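Local coordinates for protein ESSB (Geobacillus thermodenitrificans, PDB 2YNQ) that probably serves as a membrane component of the type VII (ESS) secretion system, this chain being its extracellular domain, at residues Y80-E90 and L104-Q115. Numbering follows the deposited sequence.
Sequences YWIYIGRSQSE and LIVYALLKYREQ
Y80 reaches from helix 75-85 to helix 102-118, where its hydroxyl donates a hydrogen bond to the backbone carbonyl of L104, Y80 OH to L104 O being 2.8 Å. That oxygen also accepts the helical N-H of A108, so one buried carbonyl is gripped twice. The phenol gets there with CG anti to the backbone N (chi1 173°), its ring held between L104 CD1, 4.1 Å from the ring centroid in a CH-pi contact, and I84 CG1 over the opposite face. Replacing Y80 by a phenylalanine would probably leave L104 O with its helical bond but without the phenol's, a buried acceptor losing one of its two donors. L104 CD2 also touches CZ2 of W81, and the indole N-H of W81 is taken up by S66 O. The edge of the Y107 ring meets Y80 OH and I84 CG2, while its own hydroxyl bonds to E55. K111 brings NZ into a salt bridge with E55 and donates to a water (3.1 Å from K111 NZ) that in turn donates to I84 O. A Schellman motif closes helix 75-85, S87 having positive phi. Beyond the turn, S89 sits as a knob among A108, K111, Y112 and Q115. Q115 NE2 donates to E90 OE1 at 3.2 Å, nearly straight (163°) but from above the carboxylate plane. Two waters link Q115 OE1 with S87 O, one bond of each being weak and Q115 poorly ordered; one also bonds S89 OG (2.6 Å from S89 OG). The contact joins consecutive helices of an all-helical extracellular domain, helix 102-118 packing across the turn between helix 75-85 and helix 89-99; segments 80-85 and 104-115 run 17° apart. Helix 41-53 covers W81, helix 124-152 lies against V106 and Y112, and L57 of the second subunit packs on L110.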
loop_
_atom_site.group_PDB
_atom_site.type_symbol
_atom_site.label_atom_id
_atom_site.label_comp_id
_atom_site.label_asym_id
_atom_site.label_seq_id
_atom_site.Cartn_x
_atom_site.Cartn_y
_atom_site.Cartn_z
ATOM N N TYR D 80 -10.014 6.919 11.024
ATOM C CA TYR D 80 -8.724 7.075 10.367
ATOM C C TYR D 80 -8.613 6.136 9.161
ATOM O O TYR D 80 -8.339 6.583 8.049
ATOM C CB TYR D 80 -7.584 6.790 11.330
ATOM C CG TYR D 80 -6.248 6.782 10.636
ATOM C CD1 TYR D 80 -5.515 7.951 10.506
ATOM C CD2 TYR D 80 -5.714 5.603 10.094
ATOM C CE1 TYR D 80 -4.276 7.958 9.854
ATOM C CE2 TYR D 80 -4.475 5.601 9.447
ATOM C CZ TYR D 80 -3.766 6.791 9.328
ATOM O OH TYR D 80 -2.538 6.842 8.695
ATOM N N TRP D 81 -8.835 4.841 9.383
ATOM C CA TRP D 81 -8.646 3.869 8.312
ATOM C C TRP D 81 -9.679 3.989 7.207
ATOM O O TRP D 81 -9.373 3.739 6.033
ATOM C CB TRP D 81 -8.560 2.440 8.872
ATOM C CG TRP D 81 -7.220 2.239 9.538
ATOM C CD1 TRP D 81 -6.968 2.144 10.879
ATOM C CD2 TRP D 81 -5.937 2.185 8.878
ATOM N NE1 TRP D 81 -5.609 2.018 11.092
ATOM C CE2 TRP D 81 -4.960 2.021 9.879
ATOM C CE3 TRP D 81 -5.529 2.243 7.536
ATOM C CZ2 TRP D 81 -3.590 1.926 9.585
ATOM C CZ3 TRP D 81 -4.169 2.147 7.241
ATOM C CH2 TRP D 81 -3.217 1.989 8.264
ATOM N N ILE D 82 -10.893 4.394 7.569
ATOM C CA ILE D 82 -11.921 4.591 6.578
ATOM C C ILE D 82 -11.533 5.766 5.667
ATOM O O ILE D 82 -11.669 5.680 4.430
ATOM C CB ILE D 82 -13.313 4.816 7.225
ATOM C CG1 ILE D 82 -13.810 3.528 7.905
ATOM C CG2 ILE D 82 -14.307 5.333 6.174
ATOM C CD1 ILE D 82 -15.026 3.705 8.878
ATOM N N TYR D 83 -11.029 6.847 6.254
ATOM C CA TYR D 83 -10.592 7.982 5.413
ATOM C C TYR D 83 -9.362 7.671 4.596
ATOM O O TYR D 83 -9.237 8.134 3.446
ATOM C CB TYR D 83 -10.300 9.237 6.221
ATOM C CG TYR D 83 -11.454 9.774 7.014
ATOM C CD1 TYR D 83 -12.739 9.865 6.472
ATOM C CD2 TYR D 83 -11.242 10.239 8.311
ATOM C CE1 TYR D 83 -13.798 10.379 7.238
ATOM C CE2 TYR D 83 -12.270 10.756 9.068
ATOM C CZ TYR D 83 -13.548 10.819 8.529
ATOM O OH TYR D 83 -14.544 11.358 9.320
ATOM N N ILE D 84 -8.423 6.938 5.187
ATOM C CA ILE D 84 -7.298 6.456 4.400
ATOM C C ILE D 84 -7.868 5.668 3.232
ATOM O O ILE D 84 -7.491 5.907 2.090
ATOM C CB ILE D 84 -6.334 5.551 5.186
ATOM C CG1 ILE D 84 -5.504 6.363 6.193
ATOM C CG2 ILE D 84 -5.447 4.795 4.216
ATOM C CD1 ILE D 84 -4.418 7.330 5.575
ATOM N N GLY D 85 -8.803 4.753 3.505
ATOM C CA GLY D 85 -9.384 3.921 2.436
ATOM C C GLY D 85 -10.088 4.730 1.351
ATOM O O GLY D 85 -10.079 4.352 0.188
ATOM N N ARG D 86 -10.701 5.852 1.730
ATOM C CA ARG D 86 -11.453 6.666 0.776
ATOM C C ARG D 86 -10.561 7.725 0.139
ATOM O O ARG D 86 -11.033 8.565 -0.611
ATOM C CB ARG D 86 -12.679 7.321 1.432
ATOM C CG ARG D 86 -13.705 6.332 1.885
ATOM C CD ARG D 86 -14.938 6.941 2.533
ATOM N NE ARG D 86 -16.001 5.922 2.623
ATOM C CZ ARG D 86 -17.267 6.159 2.957
ATOM N NH1 ARG D 86 -17.676 7.391 3.246
ATOM N NH2 ARG D 86 -18.136 5.155 2.983
ATOM N N SER D 87 -9.268 7.666 0.419
ATOM C CA SER D 87 -8.317 8.625 -0.136
ATOM C C SER D 87 -8.626 10.046 0.329
ATOM O O SER D 87 -8.544 10.994 -0.447
ATOM C CB SER D 87 -8.303 8.552 -1.676
ATOM O OG SER D 87 -7.916 7.256 -2.108
ATOM N N GLN D 88 -9.009 10.178 1.586
ATOM C CA GLN D 88 -9.232 11.473 2.193
ATOM C C GLN D 88 -8.103 11.660 3.186
ATOM O O GLN D 88 -8.315 11.691 4.410
ATOM C CB GLN D 88 -10.606 11.528 2.861
ATOM C CG GLN D 88 -11.754 11.551 1.851
ATOM C CD GLN D 88 -13.132 11.351 2.514
ATOM O OE1 GLN D 88 -13.614 10.215 2.629
ATOM N NE2 GLN D 88 -13.749 12.449 2.977
ATOM N N SER D 89 -6.885 11.755 2.645
ATOM C CA SER D 89 -5.666 11.750 3.490
ATOM C C SER D 89 -5.616 12.964 4.405
ATOM O O SER D 89 -5.155 12.861 5.535
ATOM C CB SER D 89 -4.385 11.664 2.645
ATOM O OG SER D 89 -4.443 12.604 1.581
ATOM N N GLU D 90 -6.126 14.093 3.924
ATOM C CA GLU D 90 -6.221 15.314 4.746
ATOM C C GLU D 90 -7.033 15.078 6.018
ATOM O O GLU D 90 -6.622 15.457 7.120
ATOM C CB GLU D 90 -6.789 16.455 3.909
ATOM C CG GLU D 90 -5.804 16.825 2.802
ATOM C CD GLU D 90 -6.429 17.505 1.612
ATOM O OE1 GLU D 90 -7.243 16.900 0.921
ATOM O OE2 GLU D 90 -6.071 18.660 1.339
ATOM N N LEU D 104 0.870 6.788 12.487
ATOM C CA LEU D 104 -0.315 7.045 11.708
ATOM C C LEU D 104 -0.217 8.414 11.048
ATOM O O LEU D 104 -0.645 8.583 9.907
ATOM C CB LEU D 104 -1.603 6.874 12.538
ATOM C CG LEU D 104 -1.997 5.443 12.966
ATOM C CD1 LEU D 104 -3.421 5.408 13.508
ATOM C CD2 LEU D 104 -1.858 4.418 11.866
ATOM N N ILE D 105 0.358 9.385 11.746
ATOM C CA ILE D 105 0.601 10.701 11.148
ATOM C C ILE D 105 1.550 10.526 9.981
ATOM O O ILE D 105 1.290 11.017 8.880
ATOM C CB ILE D 105 1.180 11.731 12.156
ATOM C CG1 ILE D 105 0.195 11.949 13.319
ATOM C CG2 ILE D 105 1.519 13.045 11.444
ATOM C CD1 ILE D 105 0.757 12.741 14.534
ATOM N N VAL D 106 2.627 9.784 10.192
ATOM C CA VAL D 106 3.562 9.562 9.106
ATOM C C VAL D 106 2.876 8.885 7.925
ATOM O O VAL D 106 3.065 9.294 6.772
ATOM C CB VAL D 106 4.788 8.737 9.543
ATOM C CG1 VAL D 106 5.569 8.305 8.332
ATOM C CG2 VAL D 106 5.656 9.541 10.496
ATOM N N TYR D 107 2.083 7.857 8.196
ATOM C CA TYR D 107 1.437 7.140 7.097
ATOM C C TYR D 107 0.486 8.043 6.301
ATOM O O TYR D 107 0.447 8.000 5.060
ATOM C CB TYR D 107 0.711 5.914 7.611
ATOM C CG TYR D 107 0.245 5.034 6.501
ATOM C CD1 TYR D 107 1.146 4.206 5.824
ATOM C CD2 TYR D 107 -1.090 5.028 6.111
ATOM C CE1 TYR D 107 0.730 3.394 4.792
ATOM C CE2 TYR D 107 -1.529 4.204 5.083
ATOM C CZ TYR D 107 -0.619 3.401 4.426
ATOM O OH TYR D 107 -1.041 2.616 3.383
ATOM N N ALA D 108 -0.254 8.885 7.014
ATOM C CA ALA D 108 -1.160 9.825 6.384
ATOM C C ALA D 108 -0.397 10.893 5.586
ATOM O O ALA D 108 -0.813 11.287 4.495
ATOM C CB ALA D 108 -2.049 10.453 7.431
ATOM N N LEU D 109 0.743 11.326 6.122
ATOM C CA LEU D 109 1.626 12.271 5.420
ATOM C C LEU D 109 2.094 11.678 4.091
ATOM O O LEU D 109 2.107 12.368 3.057
ATOM C CB LEU D 109 2.812 12.666 6.295
ATOM C CG LEU D 109 2.498 13.730 7.353
ATOM C CD1 LEU D 109 3.592 13.783 8.418
ATOM C CD2 LEU D 109 2.232 15.148 6.742
ATOM N N LEU D 110 2.450 10.389 4.116
ATOM C CA LEU D 110 2.806 9.680 2.877
ATOM C C LEU D 110 1.677 9.648 1.851
ATOM O O LEU D 110 1.911 9.919 0.683
ATOM C CB LEU D 110 3.315 8.276 3.171
ATOM C CG LEU D 110 4.729 8.253 3.777
ATOM C CD1 LEU D 110 5.034 6.860 4.324
ATOM C CD2 LEU D 110 5.842 8.738 2.799
ATOM N N LYS D 111 0.450 9.340 2.272
ATOM C CA LYS D 111 -0.686 9.357 1.332
ATOM C C LYS D 111 -0.940 10.777 0.835
ATOM O O LYS D 111 -1.255 10.990 -0.332
ATOM C CB LYS D 111 -1.953 8.769 1.968
ATOM C CG LYS D 111 -1.911 7.260 2.202
ATOM C CD LYS D 111 -1.532 6.470 0.932
ATOM C CE LYS D 111 -1.902 4.990 1.006
ATOM N NZ LYS D 111 -3.387 4.738 0.753
ATOM N N TYR D 112 -0.764 11.760 1.711
ATOM C CA TYR D 112 -0.966 13.139 1.323
ATOM C C TYR D 112 0.100 13.574 0.307
ATOM O O TYR D 112 -0.192 14.340 -0.625
ATOM C CB TYR D 112 -0.969 14.038 2.567
ATOM C CG TYR D 112 -1.197 15.499 2.305
ATOM C CD1 TYR D 112 -2.220 15.941 1.469
ATOM C CD2 TYR D 112 -0.400 16.447 2.914
ATOM C CE1 TYR D 112 -2.433 17.322 1.247
ATOM C CE2 TYR D 112 -0.590 17.813 2.703
ATOM C CZ TYR D 112 -1.603 18.245 1.873
ATOM O OH TYR D 112 -1.756 19.610 1.665
ATOM N N ARG D 113 1.319 13.065 0.477
ATOM C CA ARG D 113 2.384 13.347 -0.467
ATOM C C ARG D 113 1.947 12.948 -1.874
ATOM O O ARG D 113 2.069 13.744 -2.805
ATOM C CB ARG D 113 3.706 12.683 -0.062
ATOM C CG ARG D 113 4.915 13.386 -0.669
ATOM C CD ARG D 113 6.262 12.926 -0.085
ATOM N NE ARG D 113 6.950 11.969 -0.945
ATOM C CZ ARG D 113 7.550 12.272 -2.098
ATOM N NH1 ARG D 113 7.552 13.516 -2.565
ATOM N NH2 ARG D 113 8.155 11.312 -2.788
ATOM N N GLU D 114 1.395 11.742 -2.013
ATOM C CA GLU D 114 0.948 11.242 -3.321
ATOM C C GLU D 114 -0.068 12.179 -3.950
ATOM O O GLU D 114 -0.021 12.442 -5.145
ATOM C CB GLU D 114 0.296 9.875 -3.191
ATOM C CG GLU D 114 1.210 8.702 -2.942
ATOM C CD GLU D 114 0.408 7.446 -2.619
ATOM O OE1 GLU D 114 -0.801 7.409 -2.947
ATOM O OE2 GLU D 114 0.969 6.496 -2.033
ATOM N N GLN D 115 -0.985 12.676 -3.128
ATOM C CA GLN D 115 -2.060 13.518 -3.606
ATOM C C GLN D 115 -1.531 14.860 -4.102
ATOM O O GLN D 115 -2.068 15.443 -5.063
ATOM C CB GLN D 115 -3.099 13.717 -2.509
ATOM C CG GLN D 115 -4.301 14.518 -2.961
ATOM C CD GLN D 115 -5.242 14.844 -1.825
ATOM O OE1 GLN D 115 -5.542 13.990 -0.976
ATOM N NE2 GLN D 115 -5.724 16.083 -1.804
HETATM O O HOH W 1 -5.056 7.198 1.477
HETATM O O HOH W 2 -5.586 11.380 -0.385
HETATM O O HOH W 3 -7.003 12.234 -2.730
#